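Local structure of putative type VI secretion protein (Escherichia coli, 6SKI) at residues V279-T283 / V423-A427; E336-D342 / I397-A403. The protein probably hydrolyses phospholipids as a toxic effector that is delivered on the VgrG spike of the type VI secretion system. All blocks are in the same frame, centred on the assembly; numbering follows the deposited sequence.

Contact 1 of 2, residues V279-T283 / V423-A427; sequences VFQIT and VMLDA
V423 begins the contact of helix 416-431 with the strand at F280 and I282, the two side chains that strand 278-284 directs at the helix. The short axes run antiparallel at 169° and approach to 9.3 Å, as expected of a helix layered on a sheet. CG1 of V423 lies 3.9 Å from F280 CE2, at an oblique approach to the ring, while its CB reaches I282 CD1. M424 follows with a chain bent at chi2 and chi3 (61° and 68°), which brings SD back to the F280 ring and CE to I282. This is a Met-aromatic contact of the edge type: SD is 5.1 Å from the ring centroid, in the ring plane, and 3.7 Å from CD2 of F280. Beyond it, CE of M424 packs 3.6 Å from I282 CG1. One turn on, CB of A427 lies 3.5 Å from CD2 of F280, and the helical bond from A427 N to V423 O keeps the two residues on one side of the helix. F280 is also met by R466 of helix 452-466 in a cation-pi contact. No hydrogen bond crosses between the segments. Cohesion therefore rests on buried apolar surface and one sulfur-aromatic contact, tying a helix to the central sheet of what is probably an alpha/beta-hydrolase fold.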
# COMPACT_ATOMS: atom_id res chain seq x y z
N VAL A 279 -8.36 -13.21 -7.52
CA VAL A 279 -7.91 -12.43 -6.38
C VAL A 279 -6.96 -13.29 -5.57
O VAL A 279 -7.24 -14.47 -5.33
CB VAL A 279 -9.08 -11.94 -5.51
CG1 VAL A 279 -8.57 -11.15 -4.32
CG2 VAL A 279 -10.05 -11.11 -6.33
N PHE A 280 -5.83 -12.71 -5.16
CA PHE A 280 -4.86 -13.40 -4.33
C PHE A 280 -4.33 -12.46 -3.27
O PHE A 280 -3.94 -11.33 -3.58
CB PHE A 280 -3.70 -13.94 -5.17
CG PHE A 280 -2.73 -14.78 -4.39
CD1 PHE A 280 -3.11 -16.02 -3.91
CD2 PHE A 280 -1.45 -14.34 -4.14
CE1 PHE A 280 -2.23 -16.79 -3.20
CE2 PHE A 280 -0.56 -15.11 -3.44
CZ PHE A 280 -0.95 -16.34 -2.96
N GLN A 281 -4.34 -12.91 -2.02
CA GLN A 281 -3.71 -12.18 -0.93
C GLN A 281 -2.65 -13.04 -0.26
O GLN A 281 -2.86 -14.23 -0.02
CB GLN A 281 -4.71 -11.73 0.12
CG GLN A 281 -4.13 -10.67 1.03
CD GLN A 281 -5.14 -10.11 2.01
OE1 GLN A 281 -6.00 -10.82 2.50
NE2 GLN A 281 -5.01 -8.83 2.30
N ILE A 282 -1.52 -12.42 0.04
CA ILE A 282 -0.54 -12.99 0.95
C ILE A 282 -0.75 -12.33 2.30
O ILE A 282 -1.21 -11.18 2.37
CB ILE A 282 0.90 -12.79 0.44
CG1 ILE A 282 0.98 -13.13 -1.04
CG2 ILE A 282 1.85 -13.69 1.20
CD1 ILE A 282 2.34 -12.92 -1.65
N THR A 283 -0.50 -13.06 3.37
CA THR A 283 -0.76 -12.59 4.72
C THR A 283 0.48 -12.83 5.58
O THR A 283 1.14 -13.86 5.44
CB THR A 283 -1.99 -13.29 5.31
OG1 THR A 283 -3.18 -12.65 4.83
CG2 THR A 283 -1.98 -13.28 6.83
N VAL A 423 5.85 -15.28 -5.09
CA VAL A 423 4.53 -15.89 -4.92
C VAL A 423 3.46 -15.03 -5.58
O VAL A 423 2.58 -15.55 -6.29
CB VAL A 423 4.23 -16.13 -3.43
CG1 VAL A 423 2.91 -16.84 -3.28
CG2 VAL A 423 5.33 -16.95 -2.80
N MET A 424 3.51 -13.72 -5.38
CA MET A 424 2.54 -12.84 -6.03
C MET A 424 2.71 -12.86 -7.55
O MET A 424 1.72 -12.77 -8.28
CB MET A 424 2.64 -11.42 -5.49
CG MET A 424 1.48 -10.53 -5.91
SD MET A 424 -0.15 -11.07 -5.38
CE MET A 424 -0.03 -10.84 -3.62
N LEU A 425 3.95 -12.96 -8.03
CA LEU A 425 4.18 -13.05 -9.46
C LEU A 425 3.57 -14.32 -10.03
O LEU A 425 2.98 -14.30 -11.11
CB LEU A 425 5.67 -13.01 -9.76
CG LEU A 425 6.41 -11.68 -9.64
CD1 LEU A 425 7.90 -11.92 -9.51
CD2 LEU A 425 6.12 -10.81 -10.83
N ASP A 426 3.70 -15.44 -9.31
CA ASP A 426 3.10 -16.69 -9.77
C ASP A 426 1.58 -16.57 -9.81
O ASP A 426 0.95 -17.01 -10.79
CB ASP A 426 3.53 -17.83 -8.85
CG ASP A 426 3.11 -19.18 -9.38
OD1 ASP A 426 3.17 -19.39 -10.61
OD2 ASP A 426 2.72 -20.04 -8.56
N ALA A 427 0.98 -15.98 -8.78
CA ALA A 427 -0.47 -15.81 -8.77
C ALA A 427 -0.94 -14.94 -9.93
O ALA A 427 -1.89 -15.29 -10.64
CB ALA A 427 -0.91 -15.21 -7.44

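Contact 2 of 2, residues E336-D342 / I397-A403; sequences EFEIVSD and IQKQVGA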
# COMPACT_ATOMS: atom_id res chain seq x y z
N GLU A 336 9.05 -1.08 33.01
CA GLU A 336 8.36 -0.74 34.24
C GLU A 336 9.36 -0.24 35.26
O GLU A 336 10.40 -0.87 35.48
CB GLU A 336 7.59 -1.94 34.78
CG GLU A 336 6.12 -1.95 34.39
CD GLU A 336 5.37 -3.11 35.00
OE1 GLU A 336 6.02 -4.11 35.39
OE2 GLU A 336 4.13 -3.03 35.10
N PHE A 337 9.04 0.89 35.90
CA PHE A 337 9.93 1.55 36.83
C PHE A 337 9.28 1.63 38.20
O PHE A 337 8.06 1.80 38.32
CB PHE A 337 10.29 2.96 36.35
CG PHE A 337 10.91 2.99 34.98
CD1 PHE A 337 12.28 3.01 34.83
CD2 PHE A 337 10.11 3.01 33.85
CE1 PHE A 337 12.84 3.04 33.57
CE2 PHE A 337 10.67 3.04 32.60
CZ PHE A 337 12.04 3.05 32.46
N GLU A 338 10.10 1.52 39.24
CA GLU A 338 9.62 1.73 40.60
C GLU A 338 10.78 2.22 41.46
O GLU A 338 11.94 1.89 41.21
CB GLU A 338 9.00 0.47 41.20
CG GLU A 338 9.94 -0.45 41.94
CD GLU A 338 9.29 -1.77 42.26
OE1 GLU A 338 8.30 -2.12 41.58
OE2 GLU A 338 9.74 -2.45 43.21
N ILE A 339 10.45 3.01 42.48
CA ILE A 339 11.44 3.57 43.39
C ILE A 339 11.56 2.66 44.60
O ILE A 339 10.55 2.27 45.20
CB ILE A 339 11.06 5.00 43.80
CG1 ILE A 339 10.80 5.85 42.56
CG2 ILE A 339 12.16 5.62 44.64
CD1 ILE A 339 10.74 7.34 42.82
N VAL A 340 12.79 2.31 44.96
CA VAL A 340 13.10 1.42 46.07
C VAL A 340 14.30 1.98 46.82
O VAL A 340 14.87 3.01 46.45
CB VAL A 340 13.37 -0.02 45.60
CG1 VAL A 340 12.08 -0.73 45.26
CG2 VAL A 340 14.31 -0.02 44.41
N SER A 341 14.69 1.28 47.88
CA SER A 341 15.86 1.66 48.66
C SER A 341 17.13 1.29 47.91
O SER A 341 17.18 0.27 47.22
CB SER A 341 15.83 0.98 50.02
OG SER A 341 15.27 -0.31 49.94
N ASP A 342 18.16 2.13 48.05
CA ASP A 342 19.40 1.89 47.33
C ASP A 342 20.07 0.59 47.74
O ASP A 342 20.88 0.05 46.98
CB ASP A 342 20.36 3.06 47.55
CG ASP A 342 21.24 3.33 46.34
OD1 ASP A 342 21.21 4.47 45.83
OD2 ASP A 342 21.94 2.40 45.89
N ILE A 397 18.53 6.49 51.27
CA ILE A 397 18.88 6.78 49.88
C ILE A 397 17.98 5.93 49.00
O ILE A 397 17.64 4.80 49.34
CB ILE A 397 20.37 6.52 49.61
CG1 ILE A 397 21.24 7.22 50.66
CG2 ILE A 397 20.75 6.99 48.21
CD1 ILE A 397 21.54 8.67 50.34
N GLN A 398 17.58 6.47 47.85
CA GLN A 398 16.59 5.82 47.01
C GLN A 398 17.05 5.76 45.56
O GLN A 398 17.75 6.65 45.07
CB GLN A 398 15.24 6.55 47.10
CG GLN A 398 14.52 6.32 48.42
CD GLN A 398 13.01 6.29 48.26
OE1 GLN A 398 12.43 7.19 47.66
NE2 GLN A 398 12.38 5.25 48.79
N LYS A 399 16.60 4.71 44.88
CA LYS A 399 16.93 4.49 43.48
C LYS A 399 15.66 4.18 42.72
O LYS A 399 14.75 3.55 43.25
CB LYS A 399 17.93 3.34 43.31
CG LYS A 399 17.31 1.96 43.48
CD LYS A 399 18.27 0.93 44.04
CE LYS A 399 19.54 0.85 43.23
NZ LYS A 399 20.36 -0.32 43.64
N GLN A 400 15.59 4.63 41.48
CA GLN A 400 14.56 4.18 40.56
C GLN A 400 15.12 3.02 39.76
O GLN A 400 16.14 3.17 39.06
CB GLN A 400 14.10 5.30 39.63
CG GLN A 400 12.78 4.99 38.94
CD GLN A 400 12.52 5.87 37.74
OE1 GLN A 400 13.45 6.27 37.04
NE2 GLN A 400 11.25 6.17 37.49
N VAL A 401 14.49 1.86 39.88
CA VAL A 401 14.86 0.65 39.17
C VAL A 401 13.78 0.36 38.15
O VAL A 401 12.60 0.23 38.50
CB VAL A 401 15.05 -0.54 40.12
CG1 VAL A 401 15.01 -1.84 39.35
CG2 VAL A 401 16.35 -0.41 40.87
N GLY A 402 14.17 0.30 36.89
CA GLY A 402 13.27 -0.09 35.81
C GLY A 402 13.77 -1.37 35.17
O GLY A 402 14.97 -1.61 35.09
N ALA A 403 12.84 -2.20 34.73
CA ALA A 403 13.17 -3.44 34.06
C ALA A 403 12.33 -3.58 32.80
O ALA A 403 11.17 -3.14 32.77
CB ALA A 403 12.95 -4.65 34.97
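E336-S341 and Q398-A403 form an antiparallel beta ladder, which joins an outer strand, 328-341, to the middle strand, 398-409, of a three-stranded sheet; the centre of the contact lies about 41 Å from that of the chain. The axes approach to 4.5 Å at 153°. Hydrogen-bonded pairs E336-A403, E338-V401 and V340-K399 each exchange two backbone bonds, and alternate with the non-hydrogen-bonded pairs F337-G402, I339-Q400 and S341-Q398. D342 N adds a further bond to I397 O just past the strand end, with the donor above the carbonyl plane.

The two faces differ. On that of F337, I339 and Q400, CD1 of the F337 ring comes 3.4 Å from the CA of G402, at an oblique approach. The planes of the F337 ring and the Q400 amide are 35° apart, NE2 of Q400 coming 3.5 Å from F337 CB. Helix 72-85 covers F337 and Q400 on this side. The face of E338, V340, K399 and V401 is turned partly to helix 350-362, whose R350 makes a salt bridge with E338 OE1. Here V340 CG2 touches CG of K399 at 3.7 Å and CG2 of V401 at 4.1 Å.

At the D342 end of the ladder, K399 bends at chi3 (-53°) and crosses the D342 side chain at about a right angle. Its CD lies 3.4 Å from S341 O, its ammonium makes a long salt bridge to D342, and K399 NZ gives a weak hydrogen bond to the D342 carbonyl oxygen at 3.4 Å.

How the contacts relate
From the N terminus, after earlier strands of the central sheet, the chain reaches strand 278-284, the sheet half of contact 1, and leaves the central sheet only after strand 303-306. It reaches strand 328-341, passes through helix 350-362 and strand 376-386, and returns in strand 398-409 to pair as contact 2, closing a loop of 54 intervening residues. Helix 416-431 follows directly and closes contact 1 across 139 residues. The loops are thus nested, contact 2 the inner, without crossing. Contact 1 ties a helix to the central mixed sheet; contact 2 holds together a separate antiparallel sheet on the opposite side of the chain's centre. Their centres are 51 Å apart and their nearest atoms about 31 Å.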